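Long-range contact in flagellar hook-associated protein 2 (Helicobacter pylori, PDB 6IWY), which caps the distal end of the growing flagellar filament, promoting polymerization of flagellin monomers there and preventing their leakage without assembly: residues E152-E166 / I222-K236. Sequence-based numbering, arbitrary orientation.
Sequences EVSLNLKGADGNMHE and INDRRGGNIEVKGSK
Lys158 O is gripped by both terminal nitrogens of Arg226: NH1 and NH2 each donate over 2.8 Å, end-on, from the same face of the carbonyl plane. The oxygen lies only 6° out of the guanidinium plane, whereas both donors stand above the carbonyl plane, NH2 by 60°, and neither is on a lone pair. The Arg226 chain, bent midway, turns its guanidinium edge to the oxygen; the Lys158 chain crosses one guanidinium face with CE, then sends NZ to Glu350. Asp224 OD2 takes Arg226 NH1 in a salt bridge (2.9 Å). The first strand of the hairpin 154-158/164-173 pairs with 230-233, an outermost strand of a four-stranded antiparallel sheet; Asn156 N bonds Glu231 O at 2.7 Å, nearly straight at 175°. Leu155, Leu157, Ile230 and Val232 occupy one face, where Ile222 of the neighbouring three-stranded sheet packs against Leu155. On the other face the Asn156 and Glu231 side chains run side by side, CB to CB 3.7 Å. Beyond the strands, Lys236 N donates to Glu152 O (2.7 Å), and the extended Lys236 chain lies alongside Glu152, NZ meeting OE1 at 3.0 Å from above the carboxylate plane while also bonding Ser142 O.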
ATOM      1  N   GLU A 152     -11.282  23.741   6.124  1.00 44.18           N
ATOM      2  CA  GLU A 152     -10.679  23.372   7.406  1.00 45.34           C
ATOM      3  C   GLU A 152     -10.075  21.952   7.335  1.00 43.88           C
ATOM      4  O   GLU A 152      -9.167  21.649   8.046  1.00 44.48           O
ATOM      5  CB  GLU A 152     -11.710  23.520   8.522  1.00 46.63           C
ATOM      6  CG  GLU A 152     -12.111  24.957   8.695  1.00 50.76           C
ATOM      7  CD  GLU A 152     -13.021  25.228   9.890  1.00 55.34           C
ATOM      8  OE1 GLU A 152     -14.017  24.500  10.084  1.00 57.68           O
ATOM      9  OE2 GLU A 152     -12.745  26.210  10.617  1.00 57.11           O
ATOM     10  N   VAL A 153     -10.601  21.109   6.458  1.00 43.22           N
ATOM     11  CA  VAL A 153     -10.032  19.821   6.141  1.00 42.21           C
ATOM     12  C   VAL A 153     -10.254  19.586   4.664  1.00 41.36           C
ATOM     13  O   VAL A 153     -11.367  19.746   4.193  1.00 41.57           O
ATOM     14  CB  VAL A 153     -10.711  18.668   6.930  1.00 42.90           C
ATOM     15  CG1 VAL A 153     -10.435  17.276   6.259  1.00 41.66           C
ATOM     16  CG2 VAL A 153     -10.233  18.653   8.393  1.00 44.65           C
ATOM     17  N   SER A 154      -9.204  19.201   3.938  1.00 41.21           N
ATOM     18  CA  SER A 154      -9.358  18.744   2.550  1.00 40.66           C
ATOM     19  C   SER A 154      -8.404  17.602   2.247  1.00 40.24           C
ATOM     20  O   SER A 154      -7.334  17.519   2.821  1.00 40.20           O
ATOM     21  CB  SER A 154      -9.124  19.866   1.555  1.00 41.12           C
ATOM     22  OG  SER A 154      -7.753  20.084   1.363  1.00 41.30           O
ATOM     23  N   LEU A 155      -8.848  16.728   1.353  1.00 40.21           N
ATOM     24  CA  LEU A 155      -8.117  15.547   0.923  1.00 40.47           C
ATOM     25  C   LEU A 155      -7.457  15.863  -0.408  1.00 41.75           C
ATOM     26  O   LEU A 155      -8.160  16.189  -1.390  1.00 42.20           O
ATOM     27  CB  LEU A 155      -9.089  14.388   0.671  1.00 40.15           C
ATOM     28  CG  LEU A 155      -9.332  13.397   1.780  1.00 39.56           C
ATOM     29  CD1 LEU A 155     -10.471  12.527   1.396  1.00 36.90           C
ATOM     30  CD2 LEU A 155      -8.041  12.581   1.938  1.00 42.36           C
ATOM     31  N   ASN A 156      -6.135  15.735  -0.458  1.00 42.37           N
ATOM     32  CA  ASN A 156      -5.385  15.875  -1.694  1.00 42.96           C
ATOM     33  C   ASN A 156      -4.960  14.516  -2.213  1.00 42.34           C
ATOM     34  O   ASN A 156      -4.129  13.843  -1.595  1.00 41.94           O
ATOM     35  CB  ASN A 156      -4.157  16.707  -1.472  1.00 44.91           C
ATOM     36  CG  ASN A 156      -4.113  17.874  -2.361  1.00 50.26           C
ATOM     37  OD1 ASN A 156      -4.751  18.910  -2.063  1.00 61.41           O
ATOM     38  ND2 ASN A 156      -3.386  17.760  -3.469  1.00 51.10           N
ATOM     39  N   LEU A 157      -5.546  14.125  -3.349  1.00 41.89           N
ATOM     40  CA  LEU A 157      -5.317  12.847  -3.980  1.00 41.32           C
ATOM     41  C   LEU A 157      -5.024  13.078  -5.437  1.00 42.73           C
ATOM     42  O   LEU A 157      -5.378  14.140  -5.984  1.00 42.99           O
ATOM     43  CB  LEU A 157      -6.564  11.994  -3.882  1.00 40.33           C
ATOM     44  CG  LEU A 157      -6.935  11.521  -2.484  1.00 39.81           C
ATOM     45  CD1 LEU A 157      -8.464  11.420  -2.321  1.00 40.96           C
ATOM     46  CD2 LEU A 157      -6.303  10.190  -2.275  1.00 39.88           C
ATOM     47  N   LYS A 158      -4.407  12.065  -6.059  1.00 42.95           N
ATOM     48  CA  LYS A 158      -4.162  12.052  -7.488  1.00 44.52           C
ATOM     49  C   LYS A 158      -5.433  11.648  -8.218  1.00 43.86           C
ATOM     50  O   LYS A 158      -6.026  10.644  -7.903  1.00 42.98           O
ATOM     51  CB  LYS A 158      -3.048  11.068  -7.834  1.00 46.15           C
ATOM     52  CG  LYS A 158      -2.524  11.258  -9.221  1.00 49.99           C
ATOM     53  CD  LYS A 158      -1.322  10.382  -9.526  1.00 54.87           C
ATOM     54  CE  LYS A 158      -1.697   8.933  -9.864  1.00 56.45           C
ATOM     55  NZ  LYS A 158      -0.766   8.411 -10.908  1.00 60.94           N
ATOM     56  N   GLY A 159      -5.840  12.426  -9.203  1.00 45.05           N
ATOM     57  CA  GLY A 159      -7.090  12.176  -9.929  1.00 45.41           C
ATOM     58  C   GLY A 159      -6.974  11.308 -11.175  1.00 47.16           C
ATOM     59  O   GLY A 159      -5.902  10.946 -11.627  1.00 47.49           O
ATOM     60  N   ALA A 160      -8.126  11.005 -11.736  1.00 48.43           N
ATOM     61  CA  ALA A 160      -8.236  10.282 -12.994  1.00 51.35           C
ATOM     62  C   ALA A 160      -7.348  10.863 -14.117  1.00 54.31           C
ATOM     63  O   ALA A 160      -6.930  10.135 -15.007  1.00 56.52           O
ATOM     64  CB  ALA A 160      -9.678  10.267 -13.422  1.00 51.79           C
ATOM     65  N   ASP A 161      -7.061  12.162 -14.056  1.00 54.83           N
ATOM     66  CA  ASP A 161      -6.253  12.849 -15.063  1.00 58.14           C
ATOM     67  C   ASP A 161      -4.745  12.856 -14.776  1.00 58.50           C
ATOM     68  O   ASP A 161      -3.990  13.478 -15.523  1.00 61.01           O
ATOM     69  CB  ASP A 161      -6.732  14.303 -15.191  1.00 59.18           C
ATOM     70  CG  ASP A 161      -6.496  15.119 -13.922  1.00 58.98           C
ATOM     71  OD1 ASP A 161      -6.064  14.548 -12.894  1.00 60.62           O
ATOM     72  OD2 ASP A 161      -6.738  16.346 -13.939  1.00 63.23           O
ATOM     73  N   GLY A 162      -4.320  12.220 -13.677  1.00 56.28           N
ATOM     74  CA  GLY A 162      -2.908  12.212 -13.256  1.00 56.21           C
ATOM     75  C   GLY A 162      -2.413  13.439 -12.484  1.00 55.61           C
ATOM     76  O   GLY A 162      -1.234  13.511 -12.132  1.00 56.24           O
ATOM     77  N   ASN A 163      -3.300  14.394 -12.199  1.00 54.17           N
ATOM     78  CA  ASN A 163      -2.935  15.607 -11.460  1.00 53.48           C
ATOM     79  C   ASN A 163      -3.465  15.529 -10.050  1.00 50.14           C
ATOM     80  O   ASN A 163      -4.542  14.961  -9.853  1.00 48.75           O
ATOM     81  CB  ASN A 163      -3.560  16.828 -12.123  1.00 55.06           C
ATOM     82  CG  ASN A 163      -3.136  16.986 -13.569  1.00 59.53           C
ATOM     83  OD1 ASN A 163      -1.978  17.294 -13.858  1.00 61.58           O
ATOM     84  ND2 ASN A 163      -4.073  16.787 -14.486  1.00 60.31           N
ATOM     85  N   MET A 164      -2.746  16.112  -9.078  1.00 49.02           N
ATOM     86  CA  MET A 164      -3.281  16.247  -7.714  1.00 46.52           C
ATOM     87  C   MET A 164      -4.453  17.256  -7.704  1.00 46.38           C
ATOM     88  O   MET A 164      -4.419  18.299  -8.367  1.00 47.56           O
ATOM     89  CB  MET A 164      -2.205  16.667  -6.693  1.00 46.38           C
ATOM     90  CG  MET A 164      -1.044  15.692  -6.468  1.00 47.41           C
ATOM     91  SD  MET A 164      -1.476  14.060  -5.788  1.00 49.19           S
ATOM     92  CE  MET A 164      -2.131  14.487  -4.167  1.00 43.21           C
ATOM     93  N   HIS A 165      -5.496  16.914  -6.961  1.00 45.51           N
ATOM     94  CA  HIS A 165      -6.680  17.797  -6.757  1.00 45.66           C
ATOM     95  C   HIS A 165      -7.129  17.753  -5.313  1.00 44.42           C
ATOM     96  O   HIS A 165      -6.903  16.792  -4.620  1.00 43.16           O
ATOM     97  CB  HIS A 165      -7.857  17.355  -7.610  1.00 45.74           C
ATOM     98  CG  HIS A 165      -7.589  17.433  -9.073  1.00 48.03           C
ATOM     99  ND1 HIS A 165      -7.787  18.584  -9.803  1.00 49.05           N
ATOM    100  CD2 HIS A 165      -7.116  16.508  -9.937  1.00 50.76           C
ATOM    101  CE1 HIS A 165      -7.444  18.366 -11.057  1.00 54.46           C
ATOM    102  NE2 HIS A 165      -7.040  17.110 -11.169  1.00 54.98           N
ATOM    103  N   GLU A 166      -7.817  18.795  -4.903  1.00 45.91           N
ATOM    104  CA  GLU A 166      -8.190  19.015  -3.529  1.00 45.91           C
ATOM    105  C   GLU A 166      -9.693  18.754  -3.404  1.00 45.10           C
ATOM    106  O   GLU A 166     -10.484  19.277  -4.168  1.00 46.42           O
ATOM    107  CB  GLU A 166      -7.839  20.455  -3.171  1.00 47.73           C
ATOM    108  CG  GLU A 166      -7.304  20.617  -1.757  1.00 53.61           C
ATOM    109  CD  GLU A 166      -6.519  21.931  -1.497  1.00 61.99           C
ATOM    110  OE1 GLU A 166      -6.177  22.676  -2.468  1.00 66.23           O
ATOM    111  OE2 GLU A 166      -6.255  22.207  -0.288  1.00 65.57           O
ATOM    112  N   ILE A 222      -7.091   5.855   4.546  1.00 39.21           N
ATOM    113  CA  ILE A 222      -7.292   6.183   3.121  1.00 37.96           C
ATOM    114  C   ILE A 222      -6.224   5.355   2.399  1.00 38.70           C
ATOM    115  O   ILE A 222      -5.076   5.334   2.825  1.00 39.71           O
ATOM    116  CB  ILE A 222      -7.106   7.710   2.853  1.00 36.62           C
ATOM    117  CG1 ILE A 222      -7.883   8.524   3.901  1.00 37.56           C
ATOM    118  CG2 ILE A 222      -7.609   8.113   1.448  1.00 34.73           C
ATOM    119  CD1 ILE A 222      -7.641  10.059   3.881  1.00 37.32           C
ATOM    120  N   ASN A 223      -6.607   4.610   1.376  1.00 39.36           N
ATOM    121  CA  ASN A 223      -5.645   3.838   0.578  1.00 40.25           C
ATOM    122  C   ASN A 223      -5.892   4.153  -0.864  1.00 39.77           C
ATOM    123  O   ASN A 223      -7.051   4.274  -1.281  1.00 39.43           O
ATOM    124  CB  ASN A 223      -5.778   2.329   0.808  1.00 42.33           C
ATOM    125  CG  ASN A 223      -4.954   1.485  -0.190  1.00 44.24           C
ATOM    126  OD1 ASN A 223      -5.480   0.560  -0.776  1.00 48.29           O
ATOM    127  ND2 ASN A 223      -3.677   1.799  -0.371  1.00 44.97           N
ATOM    128  N   ASP A 224      -4.790   4.355  -1.589  1.00 40.17           N
ATOM    129  CA  ASP A 224      -4.783   4.505  -3.038  1.00 40.35           C
ATOM    130  C   ASP A 224      -3.894   3.410  -3.643  1.00 41.46           C
ATOM    131  O   ASP A 224      -2.678   3.439  -3.473  1.00 41.84           O
ATOM    132  CB  ASP A 224      -4.245   5.873  -3.422  1.00 39.69           C
ATOM    133  CG  ASP A 224      -4.256   6.106  -4.945  1.00 43.10           C
ATOM    134  OD1 ASP A 224      -4.921   5.339  -5.706  1.00 41.90           O
ATOM    135  OD2 ASP A 224      -3.590   7.082  -5.385  1.00 47.55           O
ATOM    136  N   ARG A 225      -4.503   2.450  -4.331  1.00 41.88           N
ATOM    137  CA  ARG A 225      -3.761   1.360  -4.888  1.00 44.01           C
ATOM    138  C   ARG A 225      -2.858   1.804  -6.008  1.00 44.22           C
ATOM    139  O   ARG A 225      -1.880   1.112  -6.294  1.00 45.80           O
ATOM    140  CB  ARG A 225      -4.662   0.294  -5.448  1.00 46.61           C
ATOM    141  CG  ARG A 225      -5.607  -0.389  -4.502  1.00 51.46           C
ATOM    142  CD  ARG A 225      -6.590  -1.341  -5.313  1.00 58.74           C
ATOM    143  NE  ARG A 225      -7.754  -1.658  -4.470  1.00 63.44           N
ATOM    144  CZ  ARG A 225      -7.838  -2.698  -3.628  1.00 68.32           C
ATOM    145  NH1 ARG A 225      -6.844  -3.597  -3.527  1.00 69.43           N
ATOM    146  NH2 ARG A 225      -8.937  -2.843  -2.875  1.00 70.16           N
ATOM    147  N   ARG A 226      -3.152   2.922  -6.670  1.00 42.91           N
ATOM    148  CA  ARG A 226      -2.222   3.386  -7.714  1.00 44.41           C
ATOM    149  C   ARG A 226      -0.942   3.985  -7.138  1.00 44.80           C
ATOM    150  O   ARG A 226       0.031   4.184  -7.862  1.00 47.02           O
ATOM    151  CB  ARG A 226      -2.819   4.377  -8.712  1.00 45.11           C
ATOM    152  CG  ARG A 226      -4.269   4.188  -9.121  1.00 44.49           C
ATOM    153  CD  ARG A 226      -5.060   5.230  -8.347  1.00 44.54           C
ATOM    154  NE  ARG A 226      -5.396   6.344  -9.200  1.00 46.83           N
ATOM    155  CZ  ARG A 226      -5.503   7.612  -8.821  1.00 44.68           C
ATOM    156  NH1 ARG A 226      -5.258   7.998  -7.575  1.00 39.82           N
ATOM    157  NH2 ARG A 226      -5.824   8.508  -9.752  1.00 47.01           N
ATOM    158  N   GLY A 227      -0.934   4.263  -5.839  1.00 42.97           N
ATOM    159  CA  GLY A 227       0.253   4.744  -5.174  1.00 43.15           C
ATOM    160  C   GLY A 227       0.465   6.244  -5.156  1.00 42.25           C
ATOM    161  O   GLY A 227       1.465   6.691  -4.669  1.00 43.35           O
ATOM    162  N   GLY A 228      -0.478   7.037  -5.638  1.00 41.03           N
ATOM    163  CA  GLY A 228      -0.271   8.480  -5.690  1.00 41.01           C
ATOM    164  C   GLY A 228      -0.176   9.135  -4.311  1.00 40.09           C
ATOM    165  O   GLY A 228      -0.656   8.606  -3.331  1.00 37.72           O
ATOM    166  N   ASN A 229       0.448  10.305  -4.263  1.00 41.44           N
ATOM    167  CA  ASN A 229       0.457  11.143  -3.086  1.00 40.72           C
ATOM    168  C   ASN A 229      -0.920  11.261  -2.474  1.00 39.43           C
ATOM    169  O   ASN A 229      -1.906  11.369  -3.189  1.00 38.92           O
ATOM    170  CB  ASN A 229       0.957  12.516  -3.457  1.00 41.72           C
ATOM    171  CG  ASN A 229       2.427  12.524  -3.816  1.00 45.84           C
ATOM    172  OD1 ASN A 229       3.104  11.504  -3.762  1.00 51.17           O
ATOM    173  ND2 ASN A 229       2.933  13.680  -4.181  1.00 50.67           N
ATOM    174  N   ILE A 230      -0.973  11.162  -1.151  1.00 39.62           N
ATOM    175  CA  ILE A 230      -2.149  11.488  -0.361  1.00 39.03           C
ATOM    176  C   ILE A 230      -1.767  12.545   0.708  1.00 40.68           C
ATOM    177  O   ILE A 230      -0.725  12.404   1.372  1.00 41.05           O
ATOM    178  CB  ILE A 230      -2.690  10.269   0.392  1.00 38.50           C
ATOM    179  CG1 ILE A 230      -3.027   9.122  -0.557  1.00 38.08           C
ATOM    180  CG2 ILE A 230      -3.974  10.643   1.197  1.00 37.71           C
ATOM    181  CD1 ILE A 230      -3.329   7.826   0.229  1.00 37.01           C
ATOM    182  N   GLU A 231      -2.607  13.580   0.851  1.00 41.40           N
ATOM    183  CA  GLU A 231      -2.462  14.613   1.875  1.00 43.42           C
ATOM    184  C   GLU A 231      -3.798  14.950   2.505  1.00 42.98           C
ATOM    185  O   GLU A 231      -4.805  15.043   1.820  1.00 42.09           O
ATOM    186  CB  GLU A 231      -1.902  15.904   1.302  1.00 44.76           C
ATOM    187  CG  GLU A 231      -0.644  15.728   0.476  1.00 51.40           C
ATOM    188  CD  GLU A 231      -0.038  17.062  -0.053  1.00 59.10           C
ATOM    189  OE1 GLU A 231       1.113  17.013  -0.590  1.00 62.80           O
ATOM    190  OE2 GLU A 231      -0.710  18.135   0.045  1.00 61.30           O
ATOM    191  N   VAL A 232      -3.792  15.136   3.820  1.00 44.47           N
ATOM    192  CA  VAL A 232      -4.935  15.642   4.541  1.00 44.54           C
ATOM    193  C   VAL A 232      -4.512  17.001   5.039  1.00 46.53           C
ATOM    194  O   VAL A 232      -3.657  17.112   5.896  1.00 48.61           O
ATOM    195  CB  VAL A 232      -5.280  14.740   5.720  1.00 45.29           C
ATOM    196  CG1 VAL A 232      -6.505  15.276   6.510  1.00 43.55           C
ATOM    197  CG2 VAL A 232      -5.483  13.314   5.224  1.00 44.36           C
ATOM    198  N   LYS A 233      -5.104  18.034   4.471  1.00 47.14           N
ATOM    199  CA  LYS A 233      -4.708  19.404   4.727  1.00 48.57           C
ATOM    200  C   LYS A 233      -5.821  20.183   5.394  1.00 48.34           C
ATOM    201  O   LYS A 233      -6.972  19.805   5.352  1.00 46.87           O
ATOM    202  CB  LYS A 233      -4.366  20.079   3.400  1.00 49.09           C
ATOM    203  CG  LYS A 233      -2.979  19.744   2.893  1.00 51.94           C
ATOM    204  CD  LYS A 233      -2.914  19.682   1.357  1.00 55.22           C
ATOM    205  CE  LYS A 233      -3.517  20.919   0.634  1.00 57.86           C
ATOM    206  NZ  LYS A 233      -2.762  22.195   0.916  1.00 60.54           N
ATOM    207  N   GLY A 234      -5.450  21.300   5.994  1.00 49.65           N
ATOM    208  CA  GLY A 234      -6.403  22.144   6.642  1.00 50.37           C
ATOM    209  C   GLY A 234      -6.094  22.406   8.103  1.00 52.17           C
ATOM    210  O   GLY A 234      -5.400  21.636   8.768  1.00 52.92           O
ATOM    211  N   SER A 235      -6.644  23.512   8.584  1.00 53.39           N
ATOM    212  CA  SER A 235      -6.504  23.931   9.953  1.00 55.44           C
ATOM    213  C   SER A 235      -7.027  22.887  10.911  1.00 55.06           C
ATOM    214  O   SER A 235      -6.538  22.803  12.039  1.00 58.37           O
ATOM    215  CB  SER A 235      -7.202  25.285  10.194  1.00 57.34           C
ATOM    216  OG  SER A 235      -8.595  25.217   9.980  1.00 57.29           O
ATOM    217  N   LYS A 236      -7.968  22.057  10.481  1.00 52.35           N
ATOM    218  CA  LYS A 236      -8.462  20.986  11.355  1.00 51.98           C
ATOM    219  C   LYS A 236      -8.054  19.535  11.032  1.00 50.04           C
ATOM    220  O   LYS A 236      -8.666  18.615  11.565  1.00 50.36           O
ATOM    221  CB  LYS A 236      -9.977  21.084  11.465  1.00 52.33           C
ATOM    222  CG  LYS A 236     -10.429  22.398  12.019  1.00 53.91           C
ATOM    223  CD  LYS A 236     -11.915  22.407  12.302  1.00 54.72           C
ATOM    224  CE  LYS A 236     -12.314  23.707  13.006  1.00 56.17           C
ATOM    225  NZ  LYS A 236     -13.787  23.872  13.057  1.00 56.81           N
TER